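Cellulase CEL9M (Clostridium cellulolyticum, PDB 1IA6) probably hydrolyses internal beta-1,4-glucosidic linkages in cellulose and related beta-glucans, as a family 9 glycoside hydrolase. Local coordinates at residues Leu301-Tyr309 against Tyr406-Tyr415. Sequence-based numbering, arbitrary orientation.
Sequences LSNWGVLRY and YQYTEVALDY. With SO4 (sulfate ion), chain E.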
loop_
_atom_site.group_PDB
_atom_site.type_symbol
_atom_site.label_atom_id
_atom_site.label_comp_id
_atom_site.label_asym_id
_atom_site.label_seq_id
_atom_site.Cartn_x
_atom_site.Cartn_y
_atom_site.Cartn_z
ATOM N N LEU A 301 -10.317 13.991 3.984
ATOM C CA LEU A 301 -10.516 14.046 2.538
ATOM C C LEU A 301 -11.855 13.464 2.094
ATOM O O LEU A 301 -12.559 14.055 1.271
ATOM C CB LEU A 301 -9.386 13.304 1.821
ATOM C CG LEU A 301 -9.454 13.345 0.291
ATOM C CD1 LEU A 301 -9.226 14.780 -0.191
ATOM C CD2 LEU A 301 -8.396 12.411 -0.299
ATOM N N SER A 302 -12.185 12.292 2.623
ATOM C CA SER A 302 -13.431 11.615 2.290
ATOM C C SER A 302 -13.804 10.702 3.456
ATOM O O SER A 302 -13.058 10.606 4.432
ATOM C CB SER A 302 -13.272 10.815 0.993
ATOM O OG SER A 302 -14.534 10.416 0.482
ATOM N N ASN A 303 -14.940 10.020 3.350
ATOM C CA ASN A 303 -15.423 9.177 4.441
ATOM C C ASN A 303 -14.853 7.770 4.578
ATOM O O ASN A 303 -14.793 7.243 5.686
ATOM C CB ASN A 303 -16.952 9.077 4.384
ATOM C CG ASN A 303 -17.442 8.377 3.135
ATOM O OD1 ASN A 303 -17.265 8.873 2.023
ATOM N ND2 ASN A 303 -18.055 7.209 3.311
ATOM N N TRP A 304 -14.442 7.155 3.474
ATOM C CA TRP A 304 -13.921 5.795 3.539
ATOM C C TRP A 304 -12.399 5.752 3.598
ATOM O O TRP A 304 -11.725 6.291 2.723
ATOM C CB TRP A 304 -14.427 4.985 2.343
ATOM C CG TRP A 304 -14.481 3.517 2.619
ATOM C CD1 TRP A 304 -13.458 2.620 2.511
ATOM C CD2 TRP A 304 -15.606 2.784 3.122
ATOM N NE1 TRP A 304 -13.875 1.374 2.920
ATOM C CE2 TRP A 304 -15.189 1.448 3.300
ATOM C CE3 TRP A 304 -16.927 3.130 3.443
ATOM C CZ2 TRP A 304 -16.046 0.453 3.786
ATOM C CZ3 TRP A 304 -17.778 2.142 3.925
ATOM C CH2 TRP A 304 -17.332 0.819 4.092
ATOM N N GLY A 305 -11.871 5.096 4.631
ATOM C CA GLY A 305 -10.431 5.008 4.797
ATOM C C GLY A 305 -9.856 6.401 4.959
ATOM O O GLY A 305 -8.862 6.752 4.326
ATOM N N VAL A 306 -10.476 7.201 5.823
ATOM C CA VAL A 306 -10.027 8.572 6.019
ATOM C C VAL A 306 -8.592 8.706 6.530
ATOM O O VAL A 306 -7.855 9.578 6.068
ATOM C CB VAL A 306 -10.996 9.355 6.947
ATOM C CG1 VAL A 306 -10.983 8.775 8.340
ATOM C CG2 VAL A 306 -10.614 10.825 6.968
ATOM N N LEU A 307 -8.184 7.850 7.463
ATOM C CA LEU A 307 -6.819 7.924 7.997
ATOM C C LEU A 307 -5.803 7.483 6.947
ATOM O O LEU A 307 -4.667 7.958 6.926
ATOM C CB LEU A 307 -6.684 7.061 9.254
ATOM C CG LEU A 307 -7.583 7.512 10.414
ATOM C CD1 LEU A 307 -7.374 6.594 11.608
ATOM C CD2 LEU A 307 -7.258 8.955 10.789
ATOM N N ARG A 308 -6.221 6.568 6.081
ATOM C CA ARG A 308 -5.370 6.082 5.005
ATOM C C ARG A 308 -4.955 7.271 4.132
ATOM O O ARG A 308 -3.791 7.394 3.747
ATOM C CB ARG A 308 -6.137 5.016 4.198
ATOM C CG ARG A 308 -5.645 4.731 2.782
ATOM C CD ARG A 308 -6.334 5.641 1.779
ATOM N NE ARG A 308 -7.795 5.531 1.823
ATOM C CZ ARG A 308 -8.512 4.576 1.234
ATOM N NH1 ARG A 308 -7.924 3.609 0.538
ATOM N NH2 ARG A 308 -9.836 4.602 1.318
ATOM N N TYR A 309 -5.901 8.162 3.840
ATOM C CA TYR A 309 -5.603 9.332 3.020
ATOM C C TYR A 309 -4.693 10.329 3.729
ATOM O O TYR A 309 -3.764 10.862 3.123
ATOM C CB TYR A 309 -6.896 10.038 2.597
ATOM C CG TYR A 309 -7.733 9.244 1.621
ATOM C CD1 TYR A 309 -7.177 8.749 0.442
ATOM C CD2 TYR A 309 -9.085 8.994 1.868
ATOM C CE1 TYR A 309 -7.940 8.025 -0.468
ATOM C CE2 TYR A 309 -9.860 8.269 0.959
ATOM C CZ TYR A 309 -9.277 7.788 -0.205
ATOM O OH TYR A 309 -10.022 7.070 -1.114
ATOM N N TYR A 406 -18.312 -0.885 9.164
ATOM C CA TYR A 406 -17.105 -1.105 8.371
ATOM C C TYR A 406 -16.328 0.161 8.018
ATOM O O TYR A 406 -15.100 0.136 7.933
ATOM C CB TYR A 406 -17.455 -1.859 7.083
ATOM C CG TYR A 406 -18.311 -3.084 7.311
ATOM C CD1 TYR A 406 -17.994 -4.007 8.309
ATOM C CD2 TYR A 406 -19.445 -3.320 6.533
ATOM C CE1 TYR A 406 -18.787 -5.133 8.531
ATOM C CE2 TYR A 406 -20.243 -4.444 6.744
ATOM C CZ TYR A 406 -19.909 -5.345 7.744
ATOM O OH TYR A 406 -20.694 -6.457 7.960
ATOM N N GLN A 407 -17.036 1.264 7.799
ATOM C CA GLN A 407 -16.375 2.519 7.459
ATOM C C GLN A 407 -15.327 2.871 8.512
ATOM O O GLN A 407 -14.263 3.405 8.198
ATOM C CB GLN A 407 -17.401 3.652 7.362
ATOM C CG GLN A 407 -16.791 5.026 7.138
ATOM C CD GLN A 407 -17.831 6.131 7.105
ATOM O OE1 GLN A 407 -18.686 6.170 6.219
ATOM N NE2 GLN A 407 -17.765 7.036 8.075
ATOM N N TYR A 408 -15.637 2.559 9.764
ATOM C CA TYR A 408 -14.742 2.852 10.873
ATOM C C TYR A 408 -13.700 1.769 11.146
ATOM O O TYR A 408 -12.540 2.068 11.420
ATOM C CB TYR A 408 -15.544 3.051 12.166
ATOM C CG TYR A 408 -16.562 4.167 12.125
ATOM C CD1 TYR A 408 -17.814 3.975 11.545
ATOM C CD2 TYR A 408 -16.270 5.414 12.670
ATOM C CE1 TYR A 408 -18.755 5.006 11.513
ATOM C CE2 TYR A 408 -17.199 6.449 12.641
ATOM C CZ TYR A 408 -18.438 6.239 12.065
ATOM O OH TYR A 408 -19.360 7.264 12.050
ATOM N N THR A 409 -14.120 0.514 11.058
ATOM C CA THR A 409 -13.244 -0.601 11.399
ATOM C C THR A 409 -12.523 -1.366 10.299
ATOM O O THR A 409 -11.864 -2.365 10.584
ATOM C CB THR A 409 -14.019 -1.618 12.231
ATOM O OG1 THR A 409 -15.100 -2.132 11.448
ATOM C CG2 THR A 409 -14.577 -0.956 13.487
ATOM N N GLU A 410 -12.636 -0.924 9.055
ATOM C CA GLU A 410 -11.949 -1.623 7.980
ATOM C C GLU A 410 -10.437 -1.476 8.099
ATOM O O GLU A 410 -9.941 -0.474 8.612
ATOM C CB GLU A 410 -12.401 -1.099 6.615
ATOM C CG GLU A 410 -13.564 -1.881 6.027
ATOM C CD GLU A 410 -13.362 -2.191 4.558
ATOM O OE1 GLU A 410 -13.295 -1.238 3.750
ATOM O OE2 GLU A 410 -13.264 -3.389 4.211
ATOM N N VAL A 411 -9.721 -2.502 7.648
ATOM C CA VAL A 411 -8.257 -2.517 7.646
ATOM C C VAL A 411 -7.874 -3.058 6.268
ATOM O O VAL A 411 -8.640 -3.805 5.670
ATOM C CB VAL A 411 -7.684 -3.454 8.734
ATOM C CG1 VAL A 411 -8.114 -2.970 10.112
ATOM C CG2 VAL A 411 -8.153 -4.891 8.497
ATOM N N ALA A 412 -6.704 -2.685 5.755
ATOM C CA ALA A 412 -6.310 -3.158 4.431
ATOM C C ALA A 412 -4.842 -2.920 4.130
ATOM O O ALA A 412 -4.194 -2.090 4.763
ATOM C CB ALA A 412 -7.162 -2.475 3.370
ATOM N N LEU A 413 -4.329 -3.651 3.145
ATOM C CA LEU A 413 -2.937 -3.508 2.741
ATOM C C LEU A 413 -2.605 -2.065 2.370
ATOM O O LEU A 413 -1.615 -1.513 2.848
ATOM C CB LEU A 413 -2.631 -4.393 1.530
ATOM C CG LEU A 413 -2.686 -5.912 1.673
ATOM C CD1 LEU A 413 -2.330 -6.557 0.330
ATOM C CD2 LEU A 413 -1.725 -6.366 2.757
ATOM N N ASP A 414 -3.431 -1.453 1.523
ATOM C CA ASP A 414 -3.156 -0.090 1.085
ATOM C C ASP A 414 -3.233 0.943 2.208
ATOM O O ASP A 414 -2.622 2.007 2.120
ATOM C CB ASP A 414 -4.062 0.306 -0.095
ATOM C CG ASP A 414 -5.493 0.596 0.317
ATOM O OD1 ASP A 414 -6.220 -0.343 0.704
ATOM O OD2 ASP A 414 -5.893 1.777 0.246
ATOM N N TYR A 415 -3.964 0.624 3.270
ATOM C CA TYR A 415 -4.069 1.530 4.414
ATOM C C TYR A 415 -2.709 1.592 5.104
ATOM O O TYR A 415 -2.156 2.670 5.337
ATOM C CB TYR A 415 -5.088 1.009 5.430
ATOM C CG TYR A 415 -6.550 1.215 5.092
ATOM C CD1 TYR A 415 -6.979 1.393 3.777
ATOM C CD2 TYR A 415 -7.514 1.186 6.101
ATOM C CE1 TYR A 415 -8.334 1.535 3.477
ATOM C CE2 TYR A 415 -8.869 1.326 5.814
ATOM C CZ TYR A 415 -9.272 1.499 4.503
ATOM O OH TYR A 415 -10.610 1.625 4.223
HETATM S S SO4 E . -11.307 1.941 -0.969
HETATM O O1 SO4 E . -11.960 0.732 -0.423
HETATM O O2 SO4 E . -9.844 1.761 -0.932
HETATM O O3 SO4 E . -11.694 3.111 -0.152
HETATM O O4 SO4 E . -11.756 2.149 -2.364
HETATM O O HOH W 1 -12.973 5.851 7.375
HETATM O O HOH W 2 -12.758 2.711 6.077
HETATM O O HOH W 3 -2.008 5.175 3.930
#
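In the predicted active site of this family 9 cellulase, Trp304 reaches from the loop ahead of helix 306-323 to Glu410, the carboxylate inferred to be catalytic. The indole NE1 donates to Glu410 OE1 at 2.8 Å, with the acceptor near the ring plane and met almost along its C-O axis; its N-H...acceptor angle of 139° is bent well away from straight. A chi1 of -154° swings the indole away from its own backbone N and across the start of helix 406-409, where Gln407 CA packs over the six-membered ring, 3.9 Å from its centroid. Farther out, Asn303 ND2 points nearly straight at Gln407 OE1, 3.2 Å away, but arrives above the carbonyl plane.

Arg308 marks the other end of the contact. Its CB sits over one face of the Tyr415 ring, and bends at chi2 and chi3 turn the chain back so that NH2 meets Trp304 O (2.9 Å) while NE reaches Gly305 O. NH1 forms a salt bridge with Asp414 OD2 at 2.8 Å, weak as a hydrogen bond. The guanidinium edge also grips a sulfate, probably from the crystallisation liquor, through NH1 to O2 (3.0 Å) and NH2 to O3; Trp256 NE1 bonds it too. One water links Gly305 N, Gln407 O and Tyr415 OH. Loops at one end of an (alpha/alpha)6 barrel, gathered around the predicted catalytic carboxylates Glu410 and Asp401, form the characteristic cleft of family 9.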